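Local coordinates for protein glutaredoxin (Populus tremula x Populus tremuloides, PDB 2E7P) that binds a glutathione-ligated [2Fe-2S] cluster and probably reduces disulfides of small molecules and proteins at the expense of glutathione, at residues Ala20-Phe25 against Val77-Lys82; Ser26-Gly31 against Glu51-Ser56. One frame throughout, in Å; residues are numbered along the deposited sequence.

Contact 1: Ala20-Phe25 against Val77-Lys82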
loop_
_atom_site.group_PDB
_atom_site.type_symbol
_atom_site.label_atom_id
_atom_site.label_comp_id
_atom_site.label_asym_id
_atom_site.label_seq_id
_atom_site.Cartn_x
_atom_site.Cartn_y
_atom_site.Cartn_z
ATOM N N ALA C 20 15.892 -0.378 17.395
ATOM C CA ALA C 20 15.542 1.009 17.713
ATOM C C ALA C 20 14.401 0.929 18.679
ATOM O O ALA C 20 13.765 -0.110 18.767
ATOM C CB ALA C 20 15.165 1.796 16.438
ATOM N N PRO C 21 14.168 1.981 19.467
ATOM C CA PRO C 21 12.977 1.987 20.332
ATOM C C PRO C 21 11.657 1.667 19.597
ATOM O O PRO C 21 10.805 0.985 20.145
ATOM C CB PRO C 21 12.971 3.418 20.882
ATOM C CG PRO C 21 14.437 3.784 20.946
ATOM C CD PRO C 21 14.970 3.212 19.643
ATOM N N VAL C 22 11.489 2.144 18.361
ATOM C CA VAL C 22 10.328 1.751 17.562
ATOM C C VAL C 22 10.814 1.307 16.195
ATOM O O VAL C 22 11.631 1.968 15.551
ATOM C CB VAL C 22 9.293 2.870 17.395
ATOM C CG1 VAL C 22 8.028 2.358 16.634
ATOM C CG2 VAL C 22 8.903 3.480 18.756
ATOM N N VAL C 23 10.308 0.175 15.748
ATOM C CA VAL C 23 10.719 -0.358 14.454
ATOM C C VAL C 23 9.476 -0.773 13.667
ATOM O O VAL C 23 8.593 -1.507 14.177
ATOM C CB VAL C 23 11.721 -1.546 14.588
ATOM C CG1 VAL C 23 11.992 -2.168 13.194
ATOM C CG2 VAL C 23 13.052 -1.075 15.260
ATOM N N VAL C 24 9.420 -0.280 12.441
ATOM C CA VAL C 24 8.320 -0.586 11.517
ATOM C C VAL C 24 8.875 -1.317 10.294
ATOM O O VAL C 24 9.527 -0.721 9.467
ATOM C CB VAL C 24 7.577 0.703 11.064
ATOM C CG1 VAL C 24 6.433 0.365 10.133
ATOM C CG2 VAL C 24 7.008 1.464 12.277
ATOM N N PHE C 25 8.605 -2.608 10.179
ATOM C CA PHE C 25 8.788 -3.307 8.893
ATOM C C PHE C 25 7.673 -2.913 7.912
ATOM O O PHE C 25 6.498 -2.960 8.231
ATOM C CB PHE C 25 8.886 -4.835 9.087
ATOM C CG PHE C 25 10.047 -5.262 9.963
ATOM C CD1 PHE C 25 11.294 -5.532 9.417
ATOM C CD2 PHE C 25 9.872 -5.419 11.328
ATOM C CE1 PHE C 25 12.349 -5.967 10.207
ATOM C CE2 PHE C 25 10.930 -5.816 12.138
ATOM C CZ PHE C 25 12.173 -6.097 11.564
ATOM N N VAL C 77 4.859 -3.942 13.344
ATOM C CA VAL C 77 5.339 -2.916 14.262
ATOM C C VAL C 77 5.838 -3.490 15.593
ATOM O O VAL C 77 5.158 -4.284 16.239
ATOM C CB VAL C 77 4.218 -1.885 14.579
ATOM C CG1 VAL C 77 4.743 -0.798 15.513
ATOM C CG2 VAL C 77 3.621 -1.268 13.272
ATOM N N PHE C 78 7.007 -3.036 15.996
ATOM C CA PHE C 78 7.615 -3.375 17.275
ATOM C C PHE C 78 7.846 -2.106 18.057
ATOM O O PHE C 78 8.348 -1.094 17.507
ATOM C CB PHE C 78 8.982 -4.020 17.041
ATOM C CG PHE C 78 8.904 -5.424 16.538
ATOM C CD1 PHE C 78 9.060 -6.495 17.421
ATOM C CD2 PHE C 78 8.670 -5.681 15.194
ATOM C CE1 PHE C 78 8.983 -7.831 16.954
ATOM C CE2 PHE C 78 8.589 -6.996 14.709
ATOM C CZ PHE C 78 8.754 -8.075 15.586
ATOM N N ILE C 79 7.474 -2.152 19.330
ATOM C CA ILE C 79 7.803 -1.100 20.250
ATOM C C ILE C 79 8.520 -1.703 21.454
ATOM O O ILE C 79 7.999 -2.628 22.099
ATOM C CB ILE C 79 6.573 -0.298 20.724
ATOM C CG1 ILE C 79 5.842 0.379 19.535
ATOM C CG2 ILE C 79 7.025 0.723 21.807
ATOM C CD1 ILE C 79 4.599 1.231 19.903
ATOM N N GLY C 80 9.715 -1.170 21.730
ATOM C CA GLY C 80 10.589 -1.679 22.800
ATOM C C GLY C 80 10.901 -3.136 22.562
ATOM O O GLY C 80 10.988 -3.914 23.503
ATOM N N GLY C 81 11.033 -3.526 21.297
ATOM C CA GLY C 81 11.375 -4.931 20.970
ATOM C C GLY C 81 10.234 -5.929 21.117
ATOM O O GLY C 81 10.415 -7.111 20.873
ATOM N N LYS C 82 9.062 -5.442 21.504
ATOM C CA LYS C 82 7.862 -6.262 21.668
ATOM C C LYS C 82 6.979 -6.121 20.430
ATOM O O LYS C 82 6.827 -5.021 19.907
ATOM C CB LYS C 82 7.055 -5.791 22.881
ATOM C CG LYS C 82 7.756 -5.937 24.246
ATOM C CD LYS C 82 7.073 -5.024 25.307
ATOM C CE LYS C 82 7.707 -5.136 26.719
ATOM N NZ LYS C 82 6.695 -4.596 27.742
HETATM O O HOH W 1 11.635 -2.194 18.863
#

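Contact 2: Ser26-Gly31 against Glu51-Ser56. With FES (Fe2/s2 (inorganic) cluster), chain E; GSH (glutathione), chain H.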
loop_
_atom_site.group_PDB
_atom_site.type_symbol
_atom_site.label_atom_id
_atom_site.label_comp_id
_atom_site.label_asym_id
_atom_site.label_seq_id
_atom_site.Cartn_x
_atom_site.Cartn_y
_atom_site.Cartn_z
ATOM N N SER C 26 8.078 -2.514 6.711
ATOM C CA SER C 26 7.255 -1.738 5.809
ATOM C C SER C 26 7.571 -2.100 4.340
ATOM O O SER C 26 8.526 -2.813 4.062
ATOM C CB SER C 26 7.536 -0.247 6.085
ATOM O OG SER C 26 6.862 0.604 5.194
ATOM N N LYS C 27 6.711 -1.663 3.425
ATOM C CA LYS C 27 6.963 -1.673 1.994
ATOM C C LYS C 27 6.680 -0.232 1.557
ATOM O O LYS C 27 5.753 0.420 2.077
ATOM C CB LYS C 27 6.019 -2.629 1.247
ATOM C CG LYS C 27 6.194 -4.146 1.501
ATOM C CD LYS C 27 7.300 -4.762 0.704
ATOM C CE LYS C 27 7.535 -6.211 1.147
ATOM N NZ LYS C 27 6.751 -7.231 0.353
ATOM N N THR C 28 7.489 0.269 0.614
ATOM C CA THR C 28 7.468 1.688 0.245
ATOM C C THR C 28 6.158 2.044 -0.452
ATOM O O THR C 28 5.696 3.169 -0.382
ATOM C CB THR C 28 8.613 2.039 -0.715
ATOM O OG1 THR C 28 8.537 1.171 -1.859
ATOM C CG2 THR C 28 9.989 1.895 -0.017
ATOM N N TYR C 29 5.558 1.065 -1.113
ATOM C CA TYR C 29 4.334 1.293 -1.862
ATOM C C TYR C 29 3.032 1.216 -1.038
ATOM O O TYR C 29 1.953 1.485 -1.585
ATOM C CB TYR C 29 4.278 0.319 -3.052
ATOM C CG TYR C 29 4.354 -1.133 -2.646
ATOM C CD1 TYR C 29 3.230 -1.787 -2.100
ATOM C CD2 TYR C 29 5.547 -1.853 -2.788
ATOM C CE1 TYR C 29 3.295 -3.107 -1.713
ATOM C CE2 TYR C 29 5.630 -3.197 -2.407
ATOM C CZ TYR C 29 4.499 -3.804 -1.869
ATOM O OH TYR C 29 4.587 -5.107 -1.495
ATOM N N CYS C 30 3.100 0.860 0.256
ATOM C CA CYS C 30 1.876 0.523 0.964
ATOM C C CYS C 30 1.314 1.650 1.817
ATOM O O CYS C 30 1.956 2.130 2.737
ATOM C CB CYS C 30 1.989 -0.770 1.815
ATOM S SG CYS C 30 0.337 -1.393 2.408
ATOM N N GLY C 31 0.053 1.979 1.568
ATOM C CA GLY C 31 -0.680 2.970 2.324
ATOM C C GLY C 31 -0.956 2.570 3.752
ATOM O O GLY C 31 -0.990 3.426 4.625
ATOM N N GLU C 51 12.283 -0.771 5.117
ATOM C CA GLU C 51 11.506 -1.018 3.917
ATOM C C GLU C 51 11.957 -2.331 3.302
ATOM O O GLU C 51 13.029 -2.414 2.719
ATOM C CB GLU C 51 11.647 0.144 2.936
ATOM C CG GLU C 51 11.291 1.506 3.551
ATOM C CD GLU C 51 9.778 1.767 3.636
ATOM O OE1 GLU C 51 8.972 0.827 3.476
ATOM O OE2 GLU C 51 9.379 2.930 3.916
ATOM N N LEU C 52 11.130 -3.371 3.415
ATOM C CA LEU C 52 11.577 -4.692 2.991
ATOM C C LEU C 52 11.821 -4.793 1.479
ATOM O O LEU C 52 12.706 -5.520 1.053
ATOM C CB LEU C 52 10.616 -5.778 3.479
ATOM C CG LEU C 52 10.492 -6.005 5.001
ATOM C CD1 LEU C 52 9.239 -6.812 5.310
ATOM C CD2 LEU C 52 11.728 -6.667 5.637
ATOM N N ASP C 53 11.053 -4.059 0.679
ATOM C CA ASP C 53 11.207 -4.081 -0.789
ATOM C C ASP C 53 12.477 -3.345 -1.248
ATOM O O ASP C 53 12.801 -3.320 -2.436
ATOM C CB ASP C 53 9.953 -3.492 -1.495
ATOM C CG ASP C 53 9.591 -2.076 -1.011
ATOM O OD1 ASP C 53 9.837 -1.728 0.167
ATOM O OD2 ASP C 53 9.052 -1.293 -1.827
ATOM N N GLU C 54 13.197 -2.723 -0.326
ATOM C CA GLU C 54 14.434 -2.074 -0.745
ATOM C C GLU C 54 15.648 -2.896 -0.318
ATOM O O GLU C 54 16.773 -2.473 -0.480
ATOM C CB GLU C 54 14.502 -0.638 -0.225
ATOM C CG GLU C 54 13.532 0.298 -0.940
ATOM C CD GLU C 54 13.656 1.725 -0.485
ATOM O OE1 GLU C 54 14.078 1.959 0.671
ATOM O OE2 GLU C 54 13.339 2.627 -1.286
ATOM N N LEU C 55 15.405 -4.069 0.242
ATOM C CA LEU C 55 16.465 -4.942 0.695
ATOM C C LEU C 55 16.533 -6.164 -0.222
ATOM O O LEU C 55 15.494 -6.691 -0.585
ATOM C CB LEU C 55 16.199 -5.365 2.134
ATOM C CG LEU C 55 16.135 -4.232 3.176
ATOM C CD1 LEU C 55 15.757 -4.835 4.499
ATOM C CD2 LEU C 55 17.461 -3.463 3.303
ATOM N N SER C 56 17.736 -6.621 -0.585
ATOM C CA SER C 56 17.858 -7.831 -1.408
ATOM C C SER C 56 17.341 -9.078 -0.693
ATOM O O SER C 56 16.782 -9.964 -1.327
ATOM C CB SER C 56 19.309 -8.063 -1.895
ATOM O OG SER C 56 20.225 -8.017 -0.807
HETATM FE FE1 FES E . -1.002 -1.731 1.377
HETATM FE FE2 FES E . -2.419 -0.227 -0.524
HETATM S S1 FES E . -1.126 -1.260 -0.254
HETATM S S2 FES E . -2.417 -0.673 1.222
HETATM N N1 GSH H . -4.619 -6.406 8.787
HETATM C CA1 GSH H . -3.271 -6.068 8.325
HETATM C C1 GSH H . -2.828 -4.831 9.054
HETATM O O11 GSH H . -1.622 -4.451 9.066
HETATM O O12 GSH H . -3.725 -4.215 9.672
HETATM C CB1 GSH H . -3.273 -5.918 6.795
HETATM C CG1 GSH H . -1.861 -5.701 6.202
HETATM C CD1 GSH H . -1.821 -5.989 4.725
HETATM O OE1 GSH H . -2.790 -6.432 4.126
HETATM N N2 GSH H . -0.648 -5.814 4.125
HETATM C CA2 GSH H . -0.471 -6.101 2.697
HETATM C C2 GSH H . 0.767 -6.961 2.555
HETATM O O2 GSH H . 1.682 -6.960 3.402
HETATM C CB2 GSH H . -0.306 -4.763 1.907
HETATM S SG2 GSH H . -1.495 -3.358 1.829
HETATM N N3 GSH H . 0.870 -7.746 1.478
HETATM C CA3 GSH H . 2.030 -8.561 1.254
HETATM C C3 GSH H . 3.200 -7.632 0.950
HETATM O O31 GSH H . 3.029 -6.506 0.420
HETATM O O32 GSH H . 4.336 -8.037 1.232
#

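Contact 1: Ala20-Phe25 against Val77-Lys82
Phe-25 and Phe-78 bring their rings together obliquely, with planes 76° apart and CE2 of Phe-25 3.7 Å from CE2 of Phe-78. At the edge of the Phe-25 ring, in its plane, lies CD2 of Phe-78. The Phe-78 ring has Gly-81 C at its own edge and also meets the ring of Trp-68, while Leu-65 of helix 58-69 touches both phenylalanines. With chi1 at -74°, CG of Phe-78 is turned opposite the carbonyl carbon, which helps bring the CD2-CE2 side of the ring to Phe-25.

The backbones that carry the rings run antiparallel. Val-23 and Phe-78 form a hydrogen-bonded pair: Val-23 N donates to Phe-78 O and Phe-78 N to Val-23 O, each at 2.9 Å and close to straight. Val-22 with Ile-79 and Val-24 with Val-77 are the flanking non-hydrogen-bonded pairs, and they send their side chains to the face away from the aromatic rings. There Val-22 and Ile-79 lie side by side, CG1 of Val-22 4.1 Å from CG1 of Ile-79, with Leu-103 of helix 99-110 against both; Val-36 of helix 31-42 touches Val-24 and Val-77.

At the far end Gly-80 N gives an N-H to Pro-21 O (2.9 Å), and a water bridges Ala-20 O and Gly-81 N. The two glycines have positive phi and form the corners of a type I' turn from Ile-79 to Lys-82, which carries the chain into strand 82-85. This is the centre of the thioredoxin fold: two antiparallel inner strands of a mixed sheet, with helices packed on both faces.

Contact 2: Ser26-Gly31 against Glu51-Ser56
Ser-26 touches Glu-51 at the last parallel pairing of strands 22-26 and 48-51. Its OG, anti to the backbone N (chi1 176°), donates to Glu-51 OE1 at 2.7 Å, coming from above the carboxylate plane. The other oxygen, OE2, forms a salt bridge with Lys-37. Ser-26 O accepts from Leu-52 N at 2.7 Å, holding the start of the 3-10 turn 52-54 against the strand end.

Lys-27 bends at chi2 and chi4 and crosses Asp-53 obliquely, its CD 3.7 Å from Asp-53 CB. Beyond this apolar touch NZ donates to glutathione O32 at 2.7 Å.

Thr-28 is gripped by the Asp-53 carboxylate. Its OG1 donates to the syn lone pair of Asp-53 OD2, at 2.5 Å, while its N donates to OD1, 31° out of the carboxylate plane, and weakly to OD2. A lysine in place of Asp-53 would probably leave the N-H and hydroxyl of Thr-28 without their acceptor and free that turn to shift. The methyl CG2 of Thr-28 rests on the carboxylate carbon of Glu-51 (CD, 3.7 Å) and near Glu-54, whose OE2 makes a salt bridge with Arg-35 of the second subunit.

Tyr-29 carries CB of Lys-27 over one ring face and slides past Asp-53, ring and carboxylate planes 85° apart. Its OH donates to glutathione O31 at 2.8 Å. Cys-30, the N-cap of helix 31-42, binds an iron of the cluster through SG, and the glutathione sulfur binds the same iron.

Chemically, then, Lys-27 and Tyr-29 each hold one oxygen of glutathione's glycine carboxylate, whose charge the Lys-27 ammonium probably offsets, while Asp-53, holding Thr-28 between them, probably steadies the Lys-27 to Cys-30 turn from the second shell.

Overall arrangement
Contact 1 and contact 2 lie about 16 Å apart, centre to centre, and share strand 22-26 of one thioredoxin-fold domain. Along the chain the order is 20-25, 26-31, 51-56, 77-82, so contact 2 falls wholly between the two halves of contact 1. The first is buried near the middle of the chain, joining strand 22-26 to strand 76-79. The second sits at the C-terminal ends of the parallel strands 22-26 and 48-51, which give way to the loops before helices 31-42 and 58-69. Phe-25 and Leu-52 pack together where the two contacts meet. The pair illustrates a general division of labour: a buried sheet interior, and binding chemistry at the strand ends.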